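Local coordinates for protein beta-porphyranase A (Bacteroides plebeius, PDB 4AW7) that hydrolyses the (1->4) linkages between beta-D-galactopyranose and alpha-L-galactopyranose-6-sulfate in porphyran, a sulfated polysaccharide of red seaweed, at residues A[51-56]-A[319-324]; A[57-62]-A[360-365]; A[281-286]-A[323-328]. All coordinates share one frame; numbering follows the deposited sequence. Where two conformers were deposited one is given.

Contact 1: residues A[51-56]-A[319-324]; sequences DDDKDV and SDKAEW. With L6S (6-O-sulfo-alpha-L-galactopyranose), chain B; GAL (beta-D-galactopyranose), chain C.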
loop_
_atom_site.group_PDB
_atom_site.type_symbol
_atom_site.label_atom_id
_atom_site.label_comp_id
_atom_site.label_asym_id
_atom_site.label_seq_id
_atom_site.Cartn_x
_atom_site.Cartn_y
_atom_site.Cartn_z
ATOM N N ASP A 51 -20.706 2.934 7.885
ATOM C CA ASP A 51 -21.377 4.055 7.233
ATOM C C ASP A 51 -22.833 4.175 7.677
ATOM O O ASP A 51 -23.420 5.196 7.447
ATOM C CB ASP A 51 -21.211 3.996 5.696
ATOM C CG ASP A 51 -21.739 2.725 5.053
ATOM O OD1 ASP A 51 -22.131 1.771 5.757
ATOM O OD2 ASP A 51 -21.698 2.661 3.819
ATOM N N ASP A 52 -23.367 3.165 8.362
ATOM C CA ASP A 52 -24.712 3.200 8.912
ATOM C C ASP A 52 -24.771 3.907 10.268
ATOM O O ASP A 52 -25.833 4.125 10.813
ATOM C CB ASP A 52 -25.341 1.809 8.955
ATOM C CG ASP A 52 -24.598 0.816 9.801
ATOM O OD1 ASP A 52 -23.413 1.038 10.123
ATOM O OD2 ASP A 52 -25.215 -0.273 10.061
ATOM N N ASP A 53 -23.634 4.302 10.822
ATOM C CA ASP A 53 -23.536 5.130 12.006
ATOM C C ASP A 53 -23.710 6.586 11.569
ATOM O O ASP A 53 -23.068 7.029 10.622
ATOM C CB ASP A 53 -22.198 4.913 12.733
ATOM C CG ASP A 53 -22.049 5.785 13.928
ATOM O OD1 ASP A 53 -21.590 6.937 13.794
ATOM O OD2 ASP A 53 -22.431 5.340 15.016
ATOM N N LYS A 54 -24.552 7.372 12.256
ATOM C CA LYS A 54 -24.800 8.733 11.832
ATOM C C LYS A 54 -23.548 9.593 11.844
ATOM O O LYS A 54 -23.348 10.415 10.951
ATOM C CB LYS A 54 -25.915 9.367 12.643
ATOM C CG LYS A 54 -27.240 8.778 12.256
ATOM C CD LYS A 54 -28.367 9.343 13.103
ATOM C CE LYS A 54 -29.734 8.887 12.602
ATOM N NZ LYS A 54 -30.803 9.424 13.490
ATOM N N ASP A 55 -22.734 9.473 12.883
ATOM C CA ASP A 55 -21.511 10.261 12.965
ATOM C C ASP A 55 -20.469 9.843 11.930
ATOM O O ASP A 55 -19.882 10.713 11.264
ATOM C CB ASP A 55 -20.923 10.181 14.364
ATOM C CG ASP A 55 -21.869 10.700 15.415
ATOM O OD1 ASP A 55 -22.270 11.878 15.303
ATOM O OD2 ASP A 55 -22.226 9.909 16.297
ATOM N N VAL A 56 -20.247 8.542 11.797
ATOM C CA VAL A 56 -19.305 8.076 10.773
ATOM C C VAL A 56 -19.792 8.433 9.384
ATOM O O VAL A 56 -19.035 8.907 8.547
ATOM C CB VAL A 56 -19.014 6.594 10.896
ATOM C CG1 VAL A 56 -18.057 6.102 9.824
ATOM C CG2 VAL A 56 -18.476 6.254 12.280
ATOM N N SER A 319 -9.919 3.745 12.167
ATOM C CA SER A 319 -11.203 3.110 12.072
ATOM C C SER A 319 -12.383 4.036 12.329
ATOM O O SER A 319 -12.747 4.829 11.461
ATOM C CB SER A 319 -11.224 1.833 12.891
ATOM O OG SER A 319 -11.010 2.118 14.259
ATOM N N ASP A 320 -13.023 3.894 13.490
ATOM C CA ASP A 320 -14.357 4.420 13.689
ATOM C C ASP A 320 -14.582 4.644 15.178
ATOM O O ASP A 320 -13.671 5.133 15.892
ATOM C CB ASP A 320 -15.363 3.528 12.965
ATOM C CG ASP A 320 -15.212 2.061 13.313
ATOM O OD1 ASP A 320 -14.805 1.750 14.445
ATOM O OD2 ASP A 320 -15.546 1.221 12.438
ATOM N N LYS A 321 -15.769 4.334 15.697
ATOM C CA LYS A 321 -15.977 4.439 17.145
ATOM C C LYS A 321 -15.393 3.261 17.902
ATOM O O LYS A 321 -15.222 3.324 19.107
ATOM C CB LYS A 321 -17.483 4.523 17.424
ATOM C CG LYS A 321 -18.099 5.803 16.943
ATOM C CD LYS A 321 -19.624 5.881 17.184
ATOM C CE LYS A 321 -20.180 7.182 16.753
ATOM N NZ LYS A 321 -21.629 7.280 16.856
ATOM N N ALA A 322 -15.153 2.158 17.200
ATOM C CA ALA A 322 -14.570 0.932 17.773
ATOM C C ALA A 322 -15.139 0.598 19.153
ATOM O O ALA A 322 -14.425 0.367 20.143
ATOM C CB ALA A 322 -13.024 0.998 17.787
ATOM N N GLU A 323 -16.468 0.534 19.200
ATOM C CA GLU A 323 -17.153 0.416 20.507
ATOM C C GLU A 323 -16.856 -0.886 21.188
ATOM O O GLU A 323 -16.928 -0.950 22.413
ATOM C CB GLU A 323 -18.672 0.595 20.363
ATOM C CG GLU A 323 -19.025 1.948 19.851
ATOM C CD GLU A 323 -20.481 2.255 19.821
ATOM O OE1 GLU A 323 -21.090 2.141 20.888
ATOM O OE2 GLU A 323 -20.972 2.647 18.732
ATOM N N TRP A 324 -16.579 -1.922 20.405
ATOM C CA TRP A 324 -16.195 -3.236 20.926
ATOM C C TRP A 324 -15.047 -3.168 21.947
ATOM O O TRP A 324 -14.937 -4.065 22.802
ATOM C CB TRP A 324 -15.830 -4.191 19.756
ATOM C CG TRP A 324 -14.714 -3.651 18.899
ATOM C CD1 TRP A 324 -14.851 -2.893 17.767
ATOM C CD2 TRP A 324 -13.308 -3.736 19.159
ATOM N NE1 TRP A 324 -13.626 -2.530 17.301
ATOM C CE2 TRP A 324 -12.650 -3.037 18.115
ATOM C CE3 TRP A 324 -12.534 -4.355 20.148
ATOM C CZ2 TRP A 324 -11.279 -2.933 18.045
ATOM C CZ3 TRP A 324 -11.162 -4.255 20.072
ATOM C CH2 TRP A 324 -10.541 -3.518 19.048
HETATM O O1S L6S B . -10.997 -1.409 12.924
HETATM O O2S L6S B . -10.851 -0.502 15.204
HETATM O O3S L6S B . -12.122 -2.549 14.726
HETATM C C1 L6S B . -6.868 -6.141 13.515
HETATM C C2 L6S B . -7.467 -7.136 14.484
HETATM C C3 L6S B . -7.882 -6.408 15.772
HETATM C C4 L6S B . -8.914 -5.276 15.401
HETATM C C5 L6S B . -8.263 -4.360 14.359
HETATM C C6 L6S B . -9.343 -3.464 13.711
HETATM O O2 L6S B . -6.563 -8.229 14.743
HETATM O O3 L6S B . -8.451 -7.307 16.735
HETATM O O4 L6S B . -10.091 -5.906 14.870
HETATM O O5 L6S B . -7.709 -5.050 13.232
HETATM O O6 L6S B . -9.727 -2.476 14.655
HETATM S S1 L6S B . -10.986 -1.664 14.342
HETATM C C1 GAL C . -11.230 -5.821 15.708
HETATM C C2 GAL C . -12.451 -6.009 14.830
HETATM C C3 GAL C . -13.663 -6.030 15.760
HETATM C C4 GAL C . -13.545 -7.165 16.788
HETATM C C5 GAL C . -12.208 -6.975 17.496
HETATM C C6 GAL C . -11.957 -8.064 18.514
HETATM O O2 GAL C . -12.565 -4.999 13.825
HETATM O O3 GAL C . -14.790 -6.198 14.928
HETATM O O4 GAL C . -13.580 -8.447 16.145
HETATM O O5 GAL C . -11.138 -6.954 16.544
HETATM O O6 GAL C . -10.709 -7.846 19.121
HETATM O O HOH W 1 -20.809 2.910 15.267
#
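The ammonium group of K321 is gripped by two carboxylates of 51-56: NZ stands 2.8 Å from OD2 of D53 and 2.8 Å from OD2 of D55. In the (beta/alpha)8-barrel catalytic domain, this three-residue salt-bridge network ties the N-terminus of helix 54-63 to the loop after strand 311-316, which holds part of the sugar-binding site. K321 reaches across fully extended beyond CG, approaching D53 from the opposite direction and D55 at about a right angle. D53 OD2 uses its syn lone pair and D55 OD2 its anti one, while D53 OD1 adds a weak third bond to NZ. D53 is also the N-cap of the helix: its OD1 takes V56 N, 2.9 Å away, through the anti lone pair in a nearly straight bond (168°). A chi1 of 178° at D53 turns the carboxylate back over the first turn, where it serves helix and lysine together. The lysine charge probably favours the ionised form of both acids, and W353 adds a cation-pi contact to K321. Beside the network, V56 CG2 packs on D320 CB. The D320 carboxylate closes an Asx turn, OD1 accepting from A322 N, and its OD2 bonds to S48 and S50.

The same loop meets the substrate with its other residues. S319 OG donates to sulfate oxygen O2S of the 6-sulfated L-galactose (L6S), which H47 also binds. The W324 indole spreads under the galactose, whose C5 lies 3.7 Å above the ring plane toward the rim, and A322 O lies over the opposite face. W324 NE1 gives L6S O3S a weak bond of 3.0 Å, bent to 126° at the hydrogen.

Contact 2: residues A[57-62]-A[360-365]; sequences GKFLAD and YFFELW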
loop_
_atom_site.group_PDB
_atom_site.type_symbol
_atom_site.label_atom_id
_atom_site.label_comp_id
_atom_site.label_asym_id
_atom_site.label_seq_id
_atom_site.Cartn_x
_atom_site.Cartn_y
_atom_site.Cartn_z
ATOM N N GLY A 57 -21.090 8.254 9.114
ATOM C CA GLY A 57 -21.603 8.537 7.786
ATOM C C GLY A 57 -21.452 9.993 7.409
ATOM O O GLY A 57 -21.189 10.312 6.248
ATOM N N LYS A 58 -21.668 10.886 8.367
ATOM C CA LYS A 58 -21.483 12.308 8.132
ATOM C C LYS A 58 -20.003 12.609 7.835
ATOM O O LYS A 58 -19.701 13.360 6.939
ATOM C CB LYS A 58 -21.986 13.137 9.316
ATOM C CG LYS A 58 -21.771 14.658 9.148
ATOM C CD LYS A 58 -22.271 15.410 10.373
ATOM C CE LYS A 58 -21.434 16.630 10.712
ATOM N NZ LYS A 58 -21.351 17.606 9.594
ATOM N N PHE A 59 -19.095 12.044 8.624
ATOM C CA PHE A 59 -17.647 12.209 8.387
ATOM C C PHE A 59 -17.301 11.769 6.943
ATOM O O PHE A 59 -16.553 12.442 6.237
ATOM C CB PHE A 59 -16.880 11.395 9.414
ATOM C CG PHE A 59 -15.469 11.091 8.982
ATOM C CD1 PHE A 59 -14.449 11.996 9.189
ATOM C CD2 PHE A 59 -15.186 9.904 8.353
ATOM C CE1 PHE A 59 -13.165 11.727 8.722
ATOM C CE2 PHE A 59 -13.901 9.621 7.921
ATOM C CZ PHE A 59 -12.908 10.533 8.097
ATOM N N LEU A 60 -17.817 10.621 6.520
ATOM C CA LEU A 60 -17.483 10.134 5.186
ATOM C C LEU A 60 -17.862 11.124 4.115
ATOM O O LEU A 60 -17.118 11.329 3.150
ATOM C CB LEU A 60 -18.114 8.776 4.893
ATOM C CG LEU A 60 -17.686 7.604 5.813
ATOM C CD1 LEU A 60 -18.613 6.418 5.593
ATOM C CD2 LEU A 60 -16.227 7.169 5.587
ATOM N N ALA A 61 -19.052 11.699 4.217
ATOM C CA ALA A 61 -19.488 12.711 3.245
ATOM C C ALA A 61 -18.671 13.993 3.351
ATOM O O ALA A 61 -18.269 14.541 2.331
ATOM C CB ALA A 61 -20.999 13.005 3.411
ATOM N N ASP A 62 -18.438 14.471 4.561
ATOM C CA ASP A 62 -17.751 15.738 4.800
ATOM C C ASP A 62 -16.308 15.669 4.288
ATOM O O ASP A 62 -15.814 16.646 3.780
ATOM C CB ASP A 62 -17.704 16.079 6.291
ATOM C CG ASP A 62 -19.010 16.556 6.865
ATOM O OD1 ASP A 62 -19.892 16.937 6.085
ATOM O OD2 ASP A 62 -19.110 16.571 8.117
ATOM N N TYR A 360 -7.405 15.326 10.259
ATOM C CA TYR A 360 -6.577 16.229 9.450
ATOM C C TYR A 360 -5.878 15.510 8.306
ATOM O O TYR A 360 -5.566 16.157 7.319
ATOM C CB TYR A 360 -5.563 16.999 10.301
ATOM C CG TYR A 360 -6.213 18.019 11.212
ATOM C CD1 TYR A 360 -6.974 19.051 10.676
ATOM C CD2 TYR A 360 -6.024 18.002 12.589
ATOM C CE1 TYR A 360 -7.578 20.021 11.483
ATOM C CE2 TYR A 360 -6.619 18.976 13.416
ATOM C CZ TYR A 360 -7.410 19.953 12.844
ATOM O OH TYR A 360 -7.988 20.887 13.672
ATOM N N PHE A 361 -5.661 14.201 8.400
ATOM C CA PHE A 361 -5.157 13.481 7.241
ATOM C C PHE A 361 -6.113 13.622 6.076
ATOM O O PHE A 361 -5.725 13.889 4.940
ATOM C CB PHE A 361 -4.957 11.991 7.575
ATOM C CG PHE A 361 -4.629 11.153 6.373
ATOM C CD1 PHE A 361 -3.404 11.235 5.740
ATOM C CD2 PHE A 361 -5.554 10.262 5.886
ATOM C CE1 PHE A 361 -3.141 10.481 4.615
ATOM C CE2 PHE A 361 -5.307 9.504 4.742
ATOM C CZ PHE A 361 -4.072 9.599 4.111
ATOM N N PHE A 362 -7.405 13.446 6.361
ATOM C CA PHE A 362 -8.427 13.561 5.338
ATOM C C PHE A 362 -8.672 15.022 4.924
ATOM O O PHE A 362 -8.939 15.309 3.764
ATOM C CB PHE A 362 -9.676 12.830 5.773
ATOM C CG PHE A 362 -9.422 11.356 6.025
ATOM C CD1 PHE A 362 -9.277 10.489 4.974
ATOM C CD2 PHE A 362 -9.300 10.869 7.305
ATOM C CE1 PHE A 362 -9.025 9.163 5.188
ATOM C CE2 PHE A 362 -9.070 9.520 7.527
ATOM C CZ PHE A 362 -8.941 8.666 6.456
ATOM N N GLU A 363 -8.559 15.951 5.859
ATOM C CA GLU A 363 -8.660 17.378 5.504
ATOM C C GLU A 363 -7.569 17.754 4.490
ATOM O O GLU A 363 -7.841 18.412 3.485
ATOM C CB GLU A 363 -8.547 18.253 6.745
ATOM C CG GLU A 363 -8.910 19.715 6.443
ATOM C CD GLU A 363 -10.426 19.864 6.183
ATOM O OE1 GLU A 363 -11.164 19.474 7.044
ATOM O OE2 GLU A 363 -10.900 20.338 5.106
ATOM N N LEU A 364 -6.348 17.280 4.730
ATOM C CA LEU A 364 -5.226 17.628 3.889
ATOM C C LEU A 364 -5.495 17.240 2.426
ATOM O O LEU A 364 -5.100 17.962 1.499
ATOM C CB LEU A 364 -3.968 16.886 4.392
ATOM C CG LEU A 364 -2.682 16.980 3.598
ATOM C CD1 LEU A 364 -2.180 18.439 3.626
ATOM C CD2 LEU A 364 -1.626 16.031 4.126
ATOM N N TRP A 365 -6.105 16.076 2.239
ATOM C CA TRP A 365 -6.355 15.521 0.926
ATOM C C TRP A 365 -7.745 15.785 0.384
ATOM O O TRP A 365 -8.111 15.316 -0.683
ATOM C CB TRP A 365 -6.048 14.017 0.947
ATOM C CG TRP A 365 -4.579 13.741 1.139
ATOM C CD1 TRP A 365 -3.952 13.393 2.281
ATOM C CD2 TRP A 365 -3.565 13.856 0.136
ATOM N NE1 TRP A 365 -2.608 13.281 2.060
ATOM C CE2 TRP A 365 -2.345 13.554 0.742
ATOM C CE3 TRP A 365 -3.589 14.144 -1.223
ATOM C CZ2 TRP A 365 -1.146 13.529 0.029
ATOM C CZ3 TRP A 365 -2.379 14.138 -1.927
ATOM C CH2 TRP A 365 -1.190 13.802 -1.284
#
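F59 of helix 54-63, which follows the short barrel strand 45-46, and F362 of helix 359-365, just before strand 371-377 of the mixed sheet, meet as an offset edge-to-face pair, centroids 5.6 Å apart and planes at 83°. CZ, the far end of the F59 ring, does the touching, coming within 3.7 Å of CD2 of F362. At F59 a chi1 of 159° swings the ring off its helix and lays it lengthwise across to the other one. F362 points from its backbone toward F59; a chi1 of -59° puts CG beside its own N, which sets the ring across the end of the incoming phenyl. Behind it, CD2 of F361 sits 3.6 Å above the centre of the F362 ring. I46 touches both partners, L339 and Y63 meet F59, and V65 reaches F362, burying the rings among aliphatic and aromatic side chains. K58 NZ bridges to D62 OD2 at 2.9 Å, one turn along, and D62 O accepts from K366 NZ. The F59-F362 pair itself is apolar: the F59 edge is directed toward the F362 face but displaced to its CD2 side, an edge-to-face attraction offset from the ring centre.

Contact 3: residues A[281-286]-A[323-328]; sequences PDDSYD and EWHITA. With GAL (beta-D-galactopyranose), chain C; L6S (6-O-sulfo-alpha-L-galactopyranose), chain B.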
loop_
_atom_site.group_PDB
_atom_site.type_symbol
_atom_site.label_atom_id
_atom_site.label_comp_id
_atom_site.label_asym_id
_atom_site.label_seq_id
_atom_site.Cartn_x
_atom_site.Cartn_y
_atom_site.Cartn_z
ATOM N N PRO A 281 2.291 -0.212 26.615
ATOM C CA PRO A 281 2.023 -1.521 27.223
ATOM C C PRO A 281 0.688 -2.128 26.820
ATOM O O PRO A 281 0.416 -3.304 27.116
ATOM C CB PRO A 281 2.000 -1.208 28.724
ATOM C CG PRO A 281 1.458 0.195 28.796
ATOM C CD PRO A 281 2.006 0.897 27.550
ATOM N N ASP A 282 -0.155 -1.333 26.169
ATOM C CA ASP A 282 -1.443 -1.831 25.737
ATOM C C ASP A 282 -1.870 -1.079 24.474
ATOM O O ASP A 282 -1.145 -0.209 23.998
ATOM C CB ASP A 282 -2.494 -1.724 26.861
ATOM C CG ASP A 282 -2.686 -0.306 27.359
ATOM O OD1 ASP A 282 -2.896 0.596 26.531
ATOM O OD2 ASP A 282 -2.634 -0.086 28.597
ATOM N N ASP A 283 -3.059 -1.416 23.983
ATOM C CA ASP A 283 -3.575 -0.841 22.729
ATOM C C ASP A 283 -4.563 0.278 22.932
ATOM O O ASP A 283 -5.343 0.594 22.037
ATOM C CB ASP A 283 -4.162 -1.964 21.876
ATOM C CG ASP A 283 -5.415 -2.562 22.429
ATOM O OD1 ASP A 283 -5.937 -2.092 23.469
ATOM O OD2 ASP A 283 -5.890 -3.516 21.789
ATOM N N SER A 284 -4.564 0.899 24.104
ATOM C CA SER A 284 -5.494 1.983 24.382
ATOM C C SER A 284 -5.144 3.258 23.631
ATOM O O SER A 284 -3.971 3.560 23.365
ATOM C CB SER A 284 -5.557 2.280 25.882
ATOM O OG SER A 284 -6.031 1.158 26.599
ATOM N N TYR A 285 -6.167 4.029 23.315
ATOM C CA TYR A 285 -6.030 5.299 22.645
ATOM C C TYR A 285 -5.514 6.365 23.578
ATOM O O TYR A 285 -5.951 6.475 24.739
ATOM C CB TYR A 285 -7.403 5.748 22.150
ATOM C CG TYR A 285 -7.388 7.112 21.489
ATOM C CD1 TYR A 285 -7.078 7.273 20.119
ATOM C CD2 TYR A 285 -7.692 8.253 22.217
ATOM C CE1 TYR A 285 -7.047 8.526 19.557
ATOM C CE2 TYR A 285 -7.679 9.516 21.648
ATOM C CZ TYR A 285 -7.354 9.649 20.306
ATOM O OH TYR A 285 -7.345 10.893 19.729
ATOM N N ASP A 286 -4.596 7.156 23.044
ATOM C CA ASP A 286 -4.066 8.355 23.664
ATOM C C ASP A 286 -4.074 9.491 22.621
ATOM O O ASP A 286 -3.553 9.250 21.553
ATOM C CB ASP A 286 -2.618 8.035 24.061
ATOM C CG ASP A 286 -1.936 9.171 24.756
ATOM O OD1 ASP A 286 -1.434 10.064 24.080
ATOM O OD2 ASP A 286 -1.894 9.165 25.998
ATOM N N GLU A 323 -16.468 0.534 19.200
ATOM C CA GLU A 323 -17.153 0.416 20.507
ATOM C C GLU A 323 -16.856 -0.886 21.188
ATOM O O GLU A 323 -16.928 -0.950 22.413
ATOM C CB GLU A 323 -18.672 0.595 20.363
ATOM C CG GLU A 323 -19.025 1.948 19.851
ATOM C CD GLU A 323 -20.481 2.255 19.821
ATOM O OE1 GLU A 323 -21.090 2.141 20.888
ATOM O OE2 GLU A 323 -20.972 2.647 18.732
ATOM N N TRP A 324 -16.579 -1.922 20.405
ATOM C CA TRP A 324 -16.195 -3.236 20.926
ATOM C C TRP A 324 -15.047 -3.168 21.947
ATOM O O TRP A 324 -14.937 -4.065 22.802
ATOM C CB TRP A 324 -15.830 -4.191 19.756
ATOM C CG TRP A 324 -14.714 -3.651 18.899
ATOM C CD1 TRP A 324 -14.851 -2.893 17.767
ATOM C CD2 TRP A 324 -13.308 -3.736 19.159
ATOM N NE1 TRP A 324 -13.626 -2.530 17.301
ATOM C CE2 TRP A 324 -12.650 -3.037 18.115
ATOM C CE3 TRP A 324 -12.534 -4.355 20.148
ATOM C CZ2 TRP A 324 -11.279 -2.933 18.045
ATOM C CZ3 TRP A 324 -11.162 -4.255 20.072
ATOM C CH2 TRP A 324 -10.541 -3.518 19.048
ATOM N N HIS A 325 -14.198 -2.147 21.875
ATOM C CA HIS A 325 -13.035 -2.039 22.768
ATOM C C HIS A 325 -13.401 -1.439 24.121
ATOM O O HIS A 325 -12.628 -1.545 25.090
ATOM C CB HIS A 325 -11.945 -1.160 22.130
ATOM C CG HIS A 325 -10.616 -1.182 22.844
ATOM N ND1 HIS A 325 -10.294 -0.330 23.882
ATOM C CD2 HIS A 325 -9.492 -1.887 22.584
ATOM C CE1 HIS A 325 -9.042 -0.541 24.258
ATOM N NE2 HIS A 325 -8.540 -1.499 23.499
ATOM N N ILE A 326 -14.526 -0.724 24.152
ATOM C CA ILE A 326 -14.836 0.169 25.275
ATOM C C ILE A 326 -15.575 -0.655 26.341
ATOM O O ILE A 326 -16.795 -0.708 26.359
ATOM C CB ILE A 326 -15.656 1.395 24.835
ATOM C CG1 ILE A 326 -14.971 2.131 23.682
ATOM C CG2 ILE A 326 -15.864 2.342 26.014
ATOM C CD1 ILE A 326 -15.746 3.236 23.109
ATOM N N THR A 327 -14.799 -1.339 27.157
ATOM C CA THR A 327 -15.344 -2.337 28.074
ATOM C C THR A 327 -14.744 -2.101 29.448
ATOM O O THR A 327 -13.709 -1.455 29.589
ATOM C CB THR A 327 -14.958 -3.766 27.640
ATOM O OG1 THR A 327 -13.527 -3.873 27.661
ATOM C CG2 THR A 327 -15.526 -4.128 26.247
ATOM N N ALA A 328 -15.381 -2.693 30.465
ATOM C CA ALA A 328 -14.830 -2.708 31.820
ATOM C C ALA A 328 -13.432 -3.293 31.846
ATOM O O ALA A 328 -12.536 -2.726 32.488
ATOM C CB ALA A 328 -15.761 -3.494 32.774
HETATM C C1 GAL C . -11.230 -5.821 15.708
HETATM C C2 GAL C . -12.451 -6.009 14.830
HETATM C C3 GAL C . -13.663 -6.030 15.760
HETATM C C4 GAL C . -13.545 -7.165 16.788
HETATM C C5 GAL C . -12.208 -6.975 17.496
HETATM C C6 GAL C . -11.957 -8.064 18.514
HETATM O O2 GAL C . -12.565 -4.999 13.825
HETATM O O3 GAL C . -14.790 -6.198 14.928
HETATM O O4 GAL C . -13.580 -8.447 16.145
HETATM O O5 GAL C . -11.138 -6.954 16.544
HETATM O O6 GAL C . -10.709 -7.846 19.121
HETATM O O1S L6S B . -10.997 -1.409 12.924
HETATM O O2S L6S B . -10.851 -0.502 15.204
HETATM O O3S L6S B . -12.122 -2.549 14.726
HETATM C C1 L6S B . -6.868 -6.141 13.515
HETATM C C2 L6S B . -7.467 -7.136 14.484
HETATM C C3 L6S B . -7.882 -6.408 15.772
HETATM C C4 L6S B . -8.914 -5.276 15.401
HETATM C C5 L6S B . -8.263 -4.360 14.359
HETATM C C6 L6S B . -9.343 -3.464 13.711
HETATM O O2 L6S B . -6.563 -8.229 14.743
HETATM O O3 L6S B . -8.451 -7.307 16.735
HETATM O O4 L6S B . -10.091 -5.906 14.870
HETATM O O5 L6S B . -7.709 -5.050 13.232
HETATM O O6 L6S B . -9.727 -2.476 14.655
HETATM S S1 L6S B . -10.986 -1.664 14.342
#
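A chi1 of -170° turns the H325 imidazole away from its own backbone N and out toward 281-286, where D283 holds its carboxylate between its own N and carbonyl carbon (chi1 69°), directed at the ring, the two planes 51° apart. The groups come from opposite directions and join in a hydrogen bond from H325 NE2 to D283 OD1, 2.7 Å long. The oxygen lies close to the imidazole plane, yet the N-H reaches it from above the carboxylate plane. ND1, the other ring nitrogen, donates to the carbonyl oxygen of T333, which fixes the rotation of the imidazole; with both nitrogens facing acceptors, the ring is probably protonated, which the D283 carboxylate would favour. D282 OD1 closes an Asx turn by accepting from S284 N at 3.0 Å.

H325 also backs the neighbouring indole: its CB lies 3.7 Å above the face of W324 turned from the galactose. Replacing W324 by an alanine would probably strip the sugar of its flat platform and leave the sulfate oxygen O3S without its weak N-H partner. A tryptophan lying under a galactose ring in this way is the CH-pi stacking platform characteristic of carbohydrate-binding clefts in glycoside hydrolases.

How the contacts relate
Contacts 1 and 3 share E323 and W324 on the loop between strands 311-316 and 340-342, with centres 15 Å apart, and both touch the same L6S and galactose. Contact 1 is also joined to contact 2 through helix 54-63, their centres 14 Å apart; D51 CB packs on L60 CD1 where they meet. Contacts 2 and 3 do not touch, their centres being 24 Å apart. Along the chain the segments of contacts 1 and 2 alternate, and both segments of contact 3 fall between the two of contact 2. Together they link the substrate-bearing loop to its neighbouring loop and, through helix 54-63, to helix 359-365, just before strand 371-377 of the mixed sheet.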